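PDB 3DLV: signal recognition particle 19 kDa protein, which probably binds 7S RNA directly and mediates binding of the 54 kDa subunit in the archaeal signal recognition particle, which targets nascent membrane proteins. Local coordinates for residues 22-27 against 84-89; 10-15 against 30-35. All coordinates share one frame; numbering follows the deposited sequence.

Interaction 1 (22-27 against 84-89)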
loop_
_atom_site.group_PDB
_atom_site.type_symbol
_atom_site.label_atom_id
_atom_site.label_comp_id
_atom_site.label_asym_id
_atom_site.label_seq_id
_atom_site.Cartn_x
_atom_site.Cartn_y
_atom_site.Cartn_z
ATOM N N ILE A 22 2.634 -8.688 4.814
ATOM C CA ILE A 22 3.923 -8.592 5.493
ATOM C C ILE A 22 3.818 -7.706 6.736
ATOM O O ILE A 22 4.431 -7.984 7.765
ATOM C CB ILE A 22 4.974 -7.943 4.567
ATOM C CG1 ILE A 22 5.314 -8.859 3.395
ATOM C CG2 ILE A 22 6.226 -7.568 5.346
ATOM C CD1 ILE A 22 6.348 -8.257 2.451
ATOM N N VAL A 23 3.038 -6.635 6.624
ATOM C CA VAL A 23 2.930 -5.614 7.666
ATOM C C VAL A 23 2.090 -6.112 8.844
ATOM O O VAL A 23 1.077 -6.782 8.649
ATOM C CB VAL A 23 2.314 -4.320 7.089
ATOM C CG1 VAL A 23 2.105 -3.283 8.169
ATOM C CG2 VAL A 23 3.198 -3.764 5.982
ATOM N N PRO A 24 2.519 -5.799 10.082
ATOM C CA PRO A 24 1.767 -6.232 11.268
ATOM C C PRO A 24 0.290 -5.868 11.161
ATOM O O PRO A 24 -0.036 -4.805 10.649
ATOM C CB PRO A 24 2.424 -5.436 12.401
ATOM C CG PRO A 24 3.829 -5.236 11.940
ATOM C CD PRO A 24 3.752 -5.075 10.441
ATOM N N ARG A 25 -0.589 -6.732 11.662
ATOM C CA ARG A 25 -2.029 -6.555 11.490
ATOM C C ARG A 25 -2.552 -5.175 11.897
ATOM O O ARG A 25 -3.398 -4.601 11.213
ATOM C CB ARG A 25 -2.793 -7.653 12.241
ATOM C CG ARG A 25 -2.597 -7.621 13.750
ATOM C CD ARG A 25 -3.372 -8.734 14.438
ATOM N NE ARG A 25 -2.803 -10.048 14.156
ATOM C CZ ARG A 25 -2.039 -10.732 15.002
ATOM N NH1 ARG A 25 -1.752 -10.229 16.197
ATOM N NH2 ARG A 25 -1.565 -11.920 14.657
ATOM N N SER A 26 -2.042 -4.642 13.001
ATOM C CA SER A 26 -2.560 -3.396 13.546
ATOM C C SER A 26 -2.121 -2.173 12.744
ATOM O O SER A 26 -2.726 -1.108 12.854
ATOM C CB SER A 26 -2.150 -3.243 15.011
ATOM O OG SER A 26 -0.739 -3.245 15.148
ATOM N N ILE A 27 -1.070 -2.331 11.944
ATOM C CA ILE A 27 -0.544 -1.234 11.135
ATOM C C ILE A 27 -1.145 -1.268 9.729
ATOM O O ILE A 27 -1.395 -0.231 9.120
ATOM C CB ILE A 27 0.998 -1.292 11.063
ATOM C CG1 ILE A 27 1.599 -1.140 12.466
ATOM C CG2 ILE A 27 1.545 -0.226 10.122
ATOM C CD1 ILE A 27 3.066 -1.485 12.522
ATOM N N SER A 84 9.653 0.857 5.255
ATOM C CA SER A 84 8.968 1.635 4.230
ATOM C C SER A 84 7.485 1.267 4.149
ATOM O O SER A 84 6.629 2.142 4.029
ATOM C CB SER A 84 9.649 1.430 2.874
ATOM O OG SER A 84 10.969 1.951 2.910
ATOM N N LEU A 85 7.193 -0.029 4.194
ATOM C CA LEU A 85 5.817 -0.521 4.127
ATOM C C LEU A 85 4.992 -0.048 5.312
ATOM O O LEU A 85 3.830 0.310 5.164
ATOM C CB LEU A 85 5.785 -2.048 4.088
ATOM C CG LEU A 85 6.259 -2.715 2.799
ATOM C CD1 LEU A 85 6.204 -4.231 2.939
ATOM C CD2 LEU A 85 5.415 -2.245 1.642
ATOM N N LYS A 86 5.595 -0.070 6.492
ATOM C CA LYS A 86 4.922 0.422 7.692
ATOM C C LYS A 86 4.595 1.902 7.597
ATOM O O LYS A 86 3.501 2.315 7.975
ATOM C CB LYS A 86 5.750 0.130 8.949
ATOM C CG LYS A 86 5.934 -1.367 9.190
ATOM C CD LYS A 86 6.712 -1.675 10.464
ATOM C CE LYS A 86 6.933 -3.179 10.618
ATOM N NZ LYS A 86 7.634 -3.508 11.888
ATOM N N LEU A 87 5.534 2.699 7.087
ATOM C CA LEU A 87 5.302 4.138 6.914
ATOM C C LEU A 87 4.213 4.408 5.881
ATOM O O LEU A 87 3.388 5.305 6.055
ATOM C CB LEU A 87 6.584 4.850 6.495
ATOM C CG LEU A 87 7.735 4.791 7.500
ATOM C CD1 LEU A 87 9.037 5.259 6.851
ATOM C CD2 LEU A 87 7.404 5.620 8.734
ATOM N N ILE A 88 4.224 3.629 4.802
ATOM C CA ILE A 88 3.220 3.756 3.759
ATOM C C ILE A 88 1.820 3.456 4.317
ATOM O O ILE A 88 0.879 4.228 4.121
ATOM C CB ILE A 88 3.552 2.824 2.566
ATOM C CG1 ILE A 88 4.764 3.365 1.800
ATOM C CG2 ILE A 88 2.353 2.689 1.638
ATOM C CD1 ILE A 88 5.247 2.470 0.666
ATOM N N ALA A 89 1.697 2.346 5.034
ATOM C CA ALA A 89 0.440 1.983 5.692
ATOM C C ALA A 89 -0.086 3.068 6.645
ATOM O O ALA A 89 -1.282 3.377 6.654
ATOM C CB ALA A 89 0.604 0.668 6.427
#

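Interaction 2 (10-15 against 30-35)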
loop_
_atom_site.group_PDB
_atom_site.type_symbol
_atom_site.label_atom_id
_atom_site.label_comp_id
_atom_site.label_asym_id
_atom_site.label_seq_id
_atom_site.Cartn_x
_atom_site.Cartn_y
_atom_site.Cartn_z
ATOM N N GLU A 10 0.743 -6.820 0.368
ATOM C CA GLU A 10 1.737 -6.791 1.442
ATOM C C GLU A 10 1.322 -5.971 2.662
ATOM O O GLU A 10 1.784 -6.231 3.770
ATOM C CB GLU A 10 3.092 -6.286 0.912
ATOM C CG GLU A 10 3.814 -7.298 0.037
ATOM C CD GLU A 10 4.945 -6.689 -0.777
ATOM O OE1 GLU A 10 4.950 -5.456 -0.975
ATOM O OE2 GLU A 10 5.820 -7.456 -1.239
ATOM N N LEU A 11 0.459 -4.980 2.469
ATOM C CA LEU A 11 0.048 -4.140 3.596
ATOM C C LEU A 11 -1.469 -4.121 3.784
ATOM O O LEU A 11 -2.026 -3.177 4.335
ATOM C CB LEU A 11 0.605 -2.718 3.461
ATOM C CG LEU A 11 0.283 -1.903 2.212
ATOM C CD1 LEU A 11 0.106 -0.430 2.572
ATOM C CD2 LEU A 11 1.354 -2.066 1.141
ATOM N N ASP A 12 -2.127 -5.182 3.329
ATOM C CA ASP A 12 -3.581 -5.258 3.350
ATOM C C ASP A 12 -4.062 -6.040 4.575
ATOM O O ASP A 12 -3.805 -7.246 4.703
ATOM C CB ASP A 12 -4.087 -5.899 2.053
ATOM C CG ASP A 12 -5.607 -5.852 1.920
ATOM O OD1 ASP A 12 -6.297 -5.493 2.901
ATOM O OD2 ASP A 12 -6.112 -6.177 0.825
ATOM N N SER A 13 -4.758 -5.340 5.472
ATOM C CA SER A 13 -5.163 -5.904 6.757
ATOM C C SER A 13 -6.249 -6.961 6.618
ATOM O O SER A 13 -6.520 -7.700 7.564
ATOM C CB SER A 13 -5.635 -4.798 7.710
ATOM O OG SER A 13 -6.710 -4.071 7.147
ATOM N N ARG A 14 -6.861 -7.038 5.440
ATOM C CA ARG A 14 -7.881 -8.042 5.186
ATOM C C ARG A 14 -7.263 -9.417 5.008
ATOM O O ARG A 14 -7.957 -10.422 5.124
ATOM C CB ARG A 14 -8.668 -7.712 3.921
ATOM C CG ARG A 14 -9.295 -6.338 3.905
ATOM C CD ARG A 14 -9.357 -5.830 2.480
ATOM N NE ARG A 14 -9.878 -6.841 1.569
ATOM C CZ ARG A 14 -9.508 -6.963 0.298
ATOM N NH1 ARG A 14 -8.600 -6.144 -0.211
ATOM N NH2 ARG A 14 -10.038 -7.915 -0.460
ATOM N N LEU A 15 -5.965 -9.457 4.709
ATOM C CA LEU A 15 -5.303 -10.704 4.339
ATOM C C LEU A 15 -4.526 -11.352 5.464
ATOM O O LEU A 15 -4.091 -10.691 6.403
ATOM C CB LEU A 15 -4.345 -10.468 3.167
ATOM C CG LEU A 15 -4.993 -9.934 1.894
ATOM C CD1 LEU A 15 -3.945 -9.757 0.795
ATOM C CD2 LEU A 15 -6.111 -10.859 1.443
ATOM N N GLU A 30 -7.083 -1.666 5.338
ATOM C CA GLU A 30 -8.002 -2.441 4.513
ATOM C C GLU A 30 -8.001 -1.986 3.053
ATOM O O GLU A 30 -8.170 -0.801 2.764
ATOM C CB GLU A 30 -9.420 -2.357 5.079
ATOM C CG GLU A 30 -10.450 -3.062 4.215
ATOM C CD GLU A 30 -11.839 -3.027 4.805
ATOM O OE1 GLU A 30 -12.011 -2.434 5.891
ATOM O OE2 GLU A 30 -12.760 -3.591 4.178
ATOM N N SER A 31 -7.824 -2.942 2.145
ATOM C CA SER A 31 -7.851 -2.698 0.697
ATOM C C SER A 31 -7.029 -1.495 0.235
ATOM O O SER A 31 -7.586 -0.533 -0.294
ATOM C CB SER A 31 -9.294 -2.538 0.194
ATOM O OG SER A 31 -10.029 -3.742 0.321
ATOM N N PRO A 32 -5.699 -1.546 0.412
ATOM C CA PRO A 32 -4.867 -0.434 -0.069
ATOM C C PRO A 32 -4.920 -0.355 -1.593
ATOM O O PRO A 32 -4.668 -1.355 -2.265
ATOM C CB PRO A 32 -3.446 -0.817 0.376
ATOM C CG PRO A 32 -3.582 -2.058 1.227
ATOM C CD PRO A 32 -4.905 -2.674 0.929
ATOM N N ARG A 33 -5.241 0.814 -2.136
ATOM C CA ARG A 33 -5.287 0.974 -3.587
ATOM C C ARG A 33 -3.929 1.413 -4.120
ATOM O O ARG A 33 -3.169 2.070 -3.418
ATOM C CB ARG A 33 -6.343 2.005 -3.974
ATOM C CG ARG A 33 -7.778 1.589 -3.696
ATOM C CD ARG A 33 -8.637 2.827 -3.547
ATOM N NE ARG A 33 -8.100 3.923 -4.348
ATOM C CZ ARG A 33 -8.327 5.209 -4.113
ATOM N NH1 ARG A 33 -9.090 5.574 -3.090
ATOM N NH2 ARG A 33 -7.787 6.132 -4.898
ATOM N N VAL A 34 -3.624 1.054 -5.363
ATOM C CA VAL A 34 -2.361 1.465 -5.969
ATOM C C VAL A 34 -2.157 2.975 -5.896
ATOM O O VAL A 34 -1.075 3.449 -5.562
ATOM C CB VAL A 34 -2.262 1.023 -7.438
ATOM C CG1 VAL A 34 -1.066 1.689 -8.100
ATOM C CG2 VAL A 34 -2.166 -0.491 -7.528
ATOM N N GLU A 35 -3.207 3.730 -6.207
ATOM C CA GLU A 35 -3.120 5.182 -6.212
ATOM C C GLU A 35 -2.849 5.728 -4.811
ATOM O O GLU A 35 -2.182 6.752 -4.656
ATOM C CB GLU A 35 -4.408 5.788 -6.776
#

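Interaction 1 (22-27 against 84-89)
V23 lays its CG2 methyl against the root of the L85 side chain, 3.6 Å from CB of that leucine, where the long loop after strand 3-6 comes down on helix 81-100 in the βαββα fold of SRP19. The branch reaches L85 because it stands anti to the valine's own carbonyl carbon, while the other methyl, CG1, anti to the backbone N (chi1 176°), faces CG of K86 more loosely. I22 extends the same patch: its CG2 and its CD1 each lie 4.1 Å from CD1 of L85, the two side chains meeting at about a right angle. K86 follows a different course. It is extended beyond CG, which carries its CE to the CG-CD side of the P24 ring, 3.7 Å from P24 CD, the two side chains crossing at about a right angle, with CD of K86 close to CD1 of I27. Further along the helix, CG2 of I27 settles 3.9 Å from both K86 O and A89 CB. The single carbon of A89 permits a close approach there, and its CB comes 3.5 Å from I27 O, a carbonyl that is hydrogen-bonded to R93 on the same helix. Contacts across this face are made mostly by methyls and methylenes, with two carbonyl oxygens met by carbon, so shape, more than directed bonding, probably sets how the segments sit.

Interaction 2 (10-15 against 30-35)
D12 accepts from S31 across the contact and organises its own turn as well, combining an Asx turn with a type I beta turn that runs from D12 to L15 in the loop of SRP19 preceding helix 34-43. Two hydrogen bonds grip one oxygen: S31 N reaches D12 OD1 at 3.1 Å (150° at the hydrogen), and R14 N lies 3.0 Å from the same OD1 in a straighter bond (164°). The donors come from opposite faces of the carboxylate, each well out of its plane. The charged interaction uses the other oxygen, D12 OD2, which forms a salt bridge with R14 NH1 at 2.7 Å, the arginine chain bending at chi2 and chi3 to bring its head back. With an alanine here both oxygens are gone, which would probably leave S31 N and R14 N without an acceptor and the R14 guanidinium free to turn. Van der Waals contacts flank these bonds. P32 CD lies 3.4 Å from the carboxylate carbon CG of D12, the ring crossing the aspartate at about a right angle; the apolar pair is L11 CG and P32 CG, 4.0 Å apart. On the more exposed side, the side chains of R14 and E30 cross at about a right angle, CD of R14 3.4 Å from CG of E30. S31 OG lies over one face of the R14 guanidinium, 2.8 Å from NH1, at an angle too poor for a hydrogen bond.

In the fold
Interactions 1 and 2, their centres about 10 Å apart, show how one irregular loop can be folded back on itself and seated on a helix. Their segments alternate along the chain and meet at E10, whose carbonyl O probably accepts from I22 N at 2.8 Å and from V23 N at 3.1 Å. L11 belongs to both environments: beside its packing on P32, its CB lies 3.8 Å from V23 CG2, and its CD1 lies 4.0 Å from I88 CG2 on helix 81-100. R96 of that helix donates to E30 O, as R93 does to a carbonyl in interaction 1, while backbone bonds of L11 and S13 with V29 join 10-15 to the chain just before E30.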